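Local coordinates for GTP-binding protein (Pyrococcus horikoshii, PDB 1WXQ) that probably binds GTP and may hydrolyse nucleoside triphosphates, as an Obg-type P-loop GTPase that also carries a TGS domain, at residues V308-R311 / V312-L316. Sequence-based numbering, arbitrary orientation.
Sequences VINR and VVFDL
Arg311 and Asp315 run side by side along the last turn of helix 305-316, joined by a salt bridge of i, i+4 spacing. Arg311 NE reaches Asp315 OD2 at 3.2 Å, and Arg311 NH2 adds a weak bond to the same oxygen. Bends at chi2 and chi3 turn the Arg311 chain toward the C-terminal end of the helix, bringing NE to Asp315; the carboxylate oxygen is met on its anti side from outside the carboxylate plane, with the two flat groups 29° apart. In the backbone, Val312 N, Val313 N and Phe314 N donate to Val308 O, Ile309 O and Asn310 O in regular alpha-helical fashion. The pattern then widens into a pi-type turn: Arg311 O takes a straight bond from Leu316 N (166°) and a weak, bent one from Asp315 N. Asn310 and Phe314 also lie alongside each other: Asn310 CB lies 3.8 Å from Phe314 CD2, with amide and ring planes 50° apart; Phe386 meets the phenyl ring edge-to-face. On the buried side, Val308 and Val312 pack against strands 104-110 and 217-222 of the G domain's central sheet, while Ile309 leans on strand 39-47. This end of the helix has an aliphatic face, Val308 and Val312, set on the sheet, and a polar flank carrying the ion pair.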
# COMPACT_ATOMS: atom_id res chain seq x y z
N VAL A 308 -7.12 -3.11 -7.03
CA VAL A 308 -6.37 -3.52 -5.86
C VAL A 308 -5.27 -2.51 -5.53
O VAL A 308 -5.13 -2.09 -4.38
CB VAL A 308 -5.75 -4.91 -6.06
CG1 VAL A 308 -4.82 -5.22 -4.90
CG2 VAL A 308 -6.85 -5.96 -6.16
N ILE A 309 -4.49 -2.12 -6.54
CA ILE A 309 -3.39 -1.17 -6.33
C ILE A 309 -3.88 0.20 -5.86
O ILE A 309 -3.23 0.84 -5.01
CB ILE A 309 -2.52 -1.04 -7.59
CG1 ILE A 309 -1.85 -2.39 -7.88
CG2 ILE A 309 -1.50 0.07 -7.42
CD1 ILE A 309 -1.10 -2.47 -9.19
N ASN A 310 -5.01 0.66 -6.38
CA ASN A 310 -5.55 1.94 -5.94
C ASN A 310 -6.02 1.82 -4.48
O ASN A 310 -5.88 2.76 -3.69
CB ASN A 310 -6.72 2.40 -6.84
CG ASN A 310 -6.27 2.85 -8.25
OD1 ASN A 310 -5.07 2.99 -8.54
ND2 ASN A 310 -7.25 3.09 -9.13
N ARG A 311 -6.58 0.67 -4.11
CA ARG A 311 -7.07 0.50 -2.74
C ARG A 311 -5.93 0.45 -1.76
O ARG A 311 -6.07 0.89 -0.62
CB ARG A 311 -7.96 -0.75 -2.60
CG ARG A 311 -9.32 -0.65 -3.31
CD ARG A 311 -10.18 0.52 -2.79
NE ARG A 311 -10.69 0.28 -1.44
CZ ARG A 311 -11.70 -0.55 -1.16
NH1 ARG A 311 -12.32 -1.21 -2.13
NH2 ARG A 311 -12.08 -0.73 0.10
N VAL A 312 -4.79 -0.09 -2.20
CA VAL A 312 -3.63 -0.14 -1.31
C VAL A 312 -3.08 1.27 -1.04
O VAL A 312 -2.87 1.66 0.11
CB VAL A 312 -2.47 -0.98 -1.91
CG1 VAL A 312 -1.26 -0.88 -1.00
CG2 VAL A 312 -2.89 -2.43 -2.08
N VAL A 313 -2.86 2.02 -2.11
CA VAL A 313 -2.32 3.37 -2.07
C VAL A 313 -3.20 4.43 -1.41
O VAL A 313 -2.77 5.11 -0.47
CB VAL A 313 -1.97 3.85 -3.51
CG1 VAL A 313 -1.38 5.25 -3.48
CG2 VAL A 313 -0.99 2.89 -4.16
N PHE A 314 -4.42 4.55 -1.92
CA PHE A 314 -5.40 5.54 -1.46
C PHE A 314 -6.20 5.18 -0.20
O PHE A 314 -6.60 6.06 0.55
CB PHE A 314 -6.39 5.83 -2.58
CG PHE A 314 -5.75 6.29 -3.86
CD1 PHE A 314 -4.80 7.32 -3.86
CD2 PHE A 314 -6.11 5.70 -5.07
CE1 PHE A 314 -4.21 7.76 -5.05
CE2 PHE A 314 -5.53 6.13 -6.28
CZ PHE A 314 -4.58 7.17 -6.26
N ASP A 315 -6.44 3.90 0.01
CA ASP A 315 -7.23 3.47 1.16
C ASP A 315 -6.41 2.92 2.30
O ASP A 315 -6.36 3.52 3.38
CB ASP A 315 -8.24 2.43 0.71
CG ASP A 315 -9.33 2.22 1.73
OD1 ASP A 315 -9.02 2.30 2.93
OD2 ASP A 315 -10.48 1.97 1.31
N LEU A 316 -5.78 1.76 2.09
CA LEU A 316 -4.97 1.16 3.14
C LEU A 316 -4.02 2.19 3.72
O LEU A 316 -4.13 2.58 4.86
CB LEU A 316 -4.11 0.02 2.60
CG LEU A 316 -4.40 -1.46 2.78
CD1 LEU A 316 -3.04 -2.16 2.89
CD2 LEU A 316 -5.23 -1.74 4.02